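Local coordinates for inactive PncC family protein (Escherichia coli O157:H7, PDB 5KOL), which belongs to the CinA family but probably lacks nicotinamide-nucleotide amidohydrolase activity, its actual function being unknown, at residues A[29-42]-A[56-68]. Residues are numbered along the deposited sequence; the frame is centred on the assembly and turned at random.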
loop_
_atom_site.group_PDB
_atom_site.type_symbol
_atom_site.label_atom_id
_atom_site.label_comp_id
_atom_site.label_asym_id
_atom_site.label_seq_id
_atom_site.Cartn_x
_atom_site.Cartn_y
_atom_site.Cartn_z
ATOM N N LEU A 29 -5.289 19.968 0.190
ATOM C CA LEU A 29 -4.056 19.787 -0.571
ATOM C C LEU A 29 -4.242 20.170 -2.033
ATOM O O LEU A 29 -3.316 20.711 -2.652
ATOM C CB LEU A 29 -3.548 18.353 -0.455
ATOM C CG LEU A 29 -3.272 17.808 0.948
ATOM C CD1 LEU A 29 -3.158 16.285 0.929
ATOM C CD2 LEU A 29 -2.022 18.448 1.514
ATOM N N ILE A 30 -5.420 19.897 -2.602
ATOM C CA ILE A 30 -5.699 20.336 -3.967
ATOM C C ILE A 30 -5.646 21.855 -4.050
ATOM O O ILE A 30 -5.073 22.426 -4.985
ATOM C CB ILE A 30 -7.059 19.790 -4.442
ATOM C CG1 ILE A 30 -7.025 18.272 -4.552
ATOM C CG2 ILE A 30 -7.447 20.394 -5.794
ATOM C CD1 ILE A 30 -8.348 17.676 -4.980
ATOM N N ALA A 31 -6.233 22.533 -3.062
ATOM C CA ALA A 31 -6.225 23.985 -3.055
ATOM C C ALA A 31 -4.802 24.514 -2.959
ATOM O O ALA A 31 -4.452 25.509 -3.610
ATOM C CB ALA A 31 -7.079 24.502 -1.898
ATOM N N ASP A 32 -3.966 23.855 -2.163
ATOM C CA ASP A 32 -2.579 24.262 -1.995
ATOM C C ASP A 32 -1.674 23.738 -3.099
ATOM O O ASP A 32 -0.470 24.016 -3.072
ATOM C CB ASP A 32 -2.052 23.788 -0.639
ATOM C CG ASP A 32 -2.702 24.512 0.526
ATOM O OD1 ASP A 32 -3.444 25.491 0.288
ATOM O OD2 ASP A 32 -2.462 24.106 1.683
ATOM N N GLN A 33 -2.215 22.993 -4.061
ATOM C CA GLN A 33 -1.417 22.377 -5.121
ATOM C C GLN A 33 -0.232 21.597 -4.545
ATOM O O GLN A 33 0.907 21.698 -5.011
ATOM C CB GLN A 33 -0.962 23.434 -6.134
ATOM C CG GLN A 33 -2.031 23.731 -7.167
ATOM C CD GLN A 33 -2.595 22.450 -7.781
ATOM O OE1 GLN A 33 -3.741 22.066 -7.514
ATOM N NE2 GLN A 33 -1.786 21.777 -8.598
ATOM N N LEU A 34 -0.511 20.817 -3.507
ATOM C CA LEU A 34 0.486 19.975 -2.856
ATOM C C LEU A 34 0.217 18.508 -3.164
ATOM O O LEU A 34 -0.941 18.092 -3.288
ATOM C CB LEU A 34 0.486 20.200 -1.341
ATOM C CG LEU A 34 0.871 21.585 -0.825
ATOM C CD1 LEU A 34 0.672 21.641 0.679
ATOM C CD2 LEU A 34 2.314 21.936 -1.194
ATOM N N ARG A 35 1.290 17.725 -3.293
ATOM C CA ARG A 35 1.195 16.306 -3.606
ATOM C C ARG A 35 1.626 15.466 -2.402
ATOM O O ARG A 35 2.696 15.688 -1.829
ATOM C CB ARG A 35 2.031 15.951 -4.841
ATOM C CG ARG A 35 1.881 14.493 -5.239
ATOM C CD ARG A 35 1.782 14.293 -6.760
ATOM N NE ARG A 35 0.681 15.063 -7.333
ATOM C CZ ARG A 35 -0.436 14.535 -7.838
ATOM N NH1 ARG A 35 -0.632 13.219 -7.846
ATOM N NH2 ARG A 35 -1.377 15.328 -8.340
ATOM N N LEU A 36 0.778 14.527 -2.009
ATOM C CA LEU A 36 0.959 13.718 -0.810
ATOM C C LEU A 36 1.503 12.343 -1.177
ATOM O O LEU A 36 1.191 11.796 -2.238
ATOM C CB LEU A 36 -0.380 13.562 -0.069
ATOM C CG LEU A 36 -0.480 12.652 1.158
ATOM C CD1 LEU A 36 0.191 13.336 2.372
ATOM C CD2 LEU A 36 -1.970 12.328 1.442
ATOM N N THR A 37 2.336 11.794 -0.293
ATOM C CA THR A 37 2.775 10.411 -0.372
ATOM C C THR A 37 2.739 9.831 1.038
ATOM O O THR A 37 2.740 10.569 2.026
ATOM C CB THR A 37 4.185 10.296 -0.982
ATOM O OG1 THR A 37 4.548 8.908 -1.135
ATOM C CG2 THR A 37 5.208 11.019 -0.093
ATOM N N THR A 38 2.684 8.505 1.128
ATOM C CA THR A 38 2.526 7.815 2.408
ATOM C C THR A 38 3.482 6.635 2.495
ATOM O O THR A 38 3.851 6.038 1.480
ATOM C CB THR A 38 1.092 7.300 2.611
ATOM O OG1 THR A 38 0.765 6.370 1.561
ATOM C CG2 THR A 38 0.116 8.471 2.576
ATOM N N ALA A 39 3.867 6.304 3.727
ATOM C CA ALA A 39 4.718 5.165 4.032
ATOM C C ALA A 39 4.141 4.496 5.268
ATOM O O ALA A 39 3.914 5.166 6.275
ATOM C CB ALA A 39 6.180 5.604 4.282
ATOM N N GLU A 40 3.893 3.189 5.215
ATOM C CA GLU A 40 3.305 2.561 6.390
ATOM C C GLU A 40 3.865 1.167 6.587
ATOM O O GLU A 40 4.357 0.533 5.652
ATOM C CB GLU A 40 1.767 2.513 6.313
ATOM C CG GLU A 40 1.250 1.988 5.012
ATOM C CD GLU A 40 -0.244 2.200 4.838
ATOM O OE1 GLU A 40 -1.011 1.890 5.776
ATOM O OE2 GLU A 40 -0.640 2.623 3.735
ATOM N N SER A 41 3.807 0.712 7.830
ATOM C CA SER A 41 4.221 -0.643 8.152
ATOM C C SER A 41 3.065 -1.472 8.725
ATOM O O SER A 41 2.427 -2.258 8.003
ATOM C CB SER A 41 5.392 -0.579 9.132
ATOM O OG SER A 41 6.040 -1.830 9.225
ATOM N N CYS A 42 2.800 -1.312 10.027
ATOM C CA CYS A 42 1.789 -2.125 10.701
ATOM C C CYS A 42 0.393 -1.932 10.107
ATOM O O CYS A 42 -0.404 -2.878 10.106
ATOM C CB CYS A 42 1.760 -1.818 12.205
ATOM S SG CYS A 42 1.434 -0.048 12.652
ATOM N N ASP A 56 -11.419 12.484 -5.893
ATOM C CA ASP A 56 -10.376 13.197 -6.636
ATOM C C ASP A 56 -8.974 12.886 -6.105
ATOM O O ASP A 56 -8.086 13.744 -6.105
ATOM C CB ASP A 56 -10.640 14.701 -6.629
ATOM C CG ASP A 56 -11.832 15.085 -7.497
ATOM O OD1 ASP A 56 -11.954 16.273 -7.866
ATOM O OD2 ASP A 56 -12.646 14.190 -7.814
ATOM N N THR A 57 -8.772 11.636 -5.666
ATOM C CA THR A 57 -7.436 11.134 -5.316
ATOM C C THR A 57 -6.338 11.539 -6.297
ATOM O O THR A 57 -5.295 12.019 -5.839
ATOM C CB THR A 57 -7.440 9.602 -5.195
ATOM O OG1 THR A 57 -8.471 9.182 -4.285
ATOM C CG2 THR A 57 -6.082 9.109 -4.679
ATOM N N PRO A 58 -6.491 11.383 -7.621
ATOM C CA PRO A 58 -5.343 11.628 -8.510
ATOM C C PRO A 58 -4.892 13.066 -8.529
ATOM O O PRO A 58 -3.778 13.330 -8.991
ATOM C CB PRO A 58 -5.866 11.199 -9.890
ATOM C CG PRO A 58 -7.064 10.385 -9.619
ATOM C CD PRO A 58 -7.674 10.997 -8.402
ATOM N N LYS A 59 -5.715 13.999 -8.051
ATOM C CA LYS A 59 -5.330 15.397 -8.004
ATOM C C LYS A 59 -4.388 15.714 -6.852
ATOM O O LYS A 59 -3.866 16.831 -6.800
ATOM C CB LYS A 59 -6.579 16.281 -7.918
ATOM C CG LYS A 59 -7.379 16.307 -9.216
ATOM C CD LYS A 59 -8.648 17.132 -9.077
ATOM C CE LYS A 59 -9.394 17.196 -10.404
ATOM N NZ LYS A 59 -10.788 17.738 -10.278
ATOM N N PHE A 60 -4.135 14.773 -5.938
ATOM C CA PHE A 60 -3.213 15.083 -4.850
ATOM C C PHE A 60 -2.407 13.890 -4.353
ATOM O O PHE A 60 -1.479 14.080 -3.558
ATOM C CB PHE A 60 -3.963 15.707 -3.662
ATOM C CG PHE A 60 -4.848 14.738 -2.917
ATOM C CD1 PHE A 60 -6.105 14.424 -3.392
ATOM C CD2 PHE A 60 -4.426 14.160 -1.730
ATOM C CE1 PHE A 60 -6.918 13.544 -2.709
ATOM C CE2 PHE A 60 -5.237 13.275 -1.046
ATOM C CZ PHE A 60 -6.484 12.968 -1.536
ATOM N N TYR A 61 -2.722 12.668 -4.800
ATOM C CA TYR A 61 -2.077 11.478 -4.241
ATOM C C TYR A 61 -1.842 10.429 -5.314
ATOM O O TYR A 61 -2.781 10.032 -6.008
ATOM C CB TYR A 61 -2.930 10.872 -3.118
ATOM C CG TYR A 61 -2.364 9.612 -2.464
ATOM C CD1 TYR A 61 -1.267 9.680 -1.609
ATOM C CD2 TYR A 61 -2.967 8.366 -2.663
ATOM C CE1 TYR A 61 -0.761 8.525 -0.984
ATOM C CE2 TYR A 61 -2.473 7.209 -2.052
ATOM C CZ TYR A 61 -1.372 7.303 -1.210
ATOM O OH TYR A 61 -0.896 6.175 -0.592
ATOM N N GLY A 62 -0.605 9.939 -5.412
ATOM C CA GLY A 62 -0.330 8.853 -6.331
ATOM C C GLY A 62 0.448 7.690 -5.745
ATOM O O GLY A 62 0.179 6.538 -6.091
ATOM N N ALA A 63 1.392 7.966 -4.848
ATOM C CA ALA A 63 2.403 6.995 -4.440
ATOM C C ALA A 63 2.233 6.618 -2.980
ATOM O O ALA A 63 2.369 7.471 -2.088
ATOM C CB ALA A 63 3.812 7.551 -4.680
ATOM N N GLY A 64 1.999 5.343 -2.717
ATOM C CA GLY A 64 1.953 4.821 -1.365
ATOM C C GLY A 64 2.912 3.662 -1.215
ATOM O O GLY A 64 2.998 2.802 -2.091
ATOM N N PHE A 65 3.628 3.633 -0.095
ATOM C CA PHE A 65 4.604 2.588 0.166
ATOM C C PHE A 65 4.164 1.789 1.380
ATOM O O PHE A 65 3.729 2.369 2.380
ATOM C CB PHE A 65 5.991 3.202 0.386
ATOM C CG PHE A 65 6.453 4.040 -0.770
ATOM C CD1 PHE A 65 6.961 3.431 -1.910
ATOM C CD2 PHE A 65 6.355 5.421 -0.735
ATOM C CE1 PHE A 65 7.373 4.185 -2.990
ATOM C CE2 PHE A 65 6.778 6.189 -1.817
ATOM C CZ PHE A 65 7.285 5.562 -2.944
ATOM N N VAL A 66 4.237 0.468 1.267
ATOM C CA VAL A 66 4.062 -0.433 2.389
ATOM C C VAL A 66 5.384 -1.151 2.584
ATOM O O VAL A 66 5.865 -1.833 1.669
ATOM C CB VAL A 66 2.909 -1.425 2.158
ATOM C CG1 VAL A 66 2.803 -2.371 3.314
ATOM C CG2 VAL A 66 1.574 -0.656 1.980
ATOM N N THR A 67 5.980 -0.994 3.764
ATOM C CA THR A 67 7.307 -1.562 4.059
ATOM C C THR A 67 7.186 -2.251 5.411
ATOM O O THR A 67 7.399 -1.616 6.451
ATOM C CB THR A 67 8.394 -0.480 4.077
ATOM O OG1 THR A 67 7.989 0.568 4.952
ATOM C CG2 THR A 67 8.584 0.109 2.682
ATOM N N PHE A 68 6.855 -3.542 5.385
ATOM C CA PHE A 68 6.511 -4.286 6.589
ATOM C C PHE A 68 7.731 -4.784 7.354
ATOM O O PHE A 68 7.606 -5.082 8.547
ATOM C CB PHE A 68 5.616 -5.485 6.224
ATOM C CG PHE A 68 4.793 -6.011 7.373
ATOM C CD1 PHE A 68 3.632 -5.347 7.776
ATOM C CD2 PHE A 68 5.166 -7.162 8.046
ATOM C CE1 PHE A 68 2.867 -5.828 8.841
ATOM C CE2 PHE A 68 4.411 -7.651 9.107
ATOM C CZ PHE A 68 3.259 -6.991 9.506
HETATM O O HOH W 1 -2.474 18.751 -5.531
HETATM O O HOH W 2 2.097 10.757 -4.376
HETATM O O HOH W 3 1.416 3.878 2.347
HETATM O O HOH W 4 5.268 -3.975 10.715
#
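Strands 36-40 and 61-67 run parallel at 10°, with Phe65 N bonded to Thr38 O (2.9 Å) and Glu40 N to Phe65 O. Before this ladder, Leu36 N meets Phe60 O at 2.8 Å in a straight bond (180°), whereas further on Leu36 O and Ala63 N are joined through a water, which marks a local parting of the strands. On one face Tyr61 crosses Thr38 at about a right angle, with Thr38 OG1 at its ring edge, near the ring plane, and its hydroxyl donates to that OG1 at 2.7 Å. That oxygen in turn donates to a water held also by Glu40 OE2 and Phe65 O, so a buried polar chain links both strands. On the other face Thr37 OG1, anti to the backbone N (chi1 -176°), donates to Ala63 O at 2.8 Å from above the carbonyl plane. Arg35, bent at chi2 and chi3, brings NH2 to Pro58 O (3.2 Å), which lies in the guanidinium plane. Leu29, at the C-terminal end of helix 18-31, places CD1 3.6 Å from Phe60 CD2. The pair forms a beta-alpha-beta unit: connecting helix 46-52 covers the Thr38-Tyr61 face, the Glu40 carboxylate is bonded by Thr43 OG1 and the helix's Leu47 N and Ala48 N, helix 92-106 packs on the Thr37-Ala63 face, strand 110-116 flanks 36-40, and 61-67 pairs antiparallel with a strand of the second subunit, continuing the sheet across the dimer.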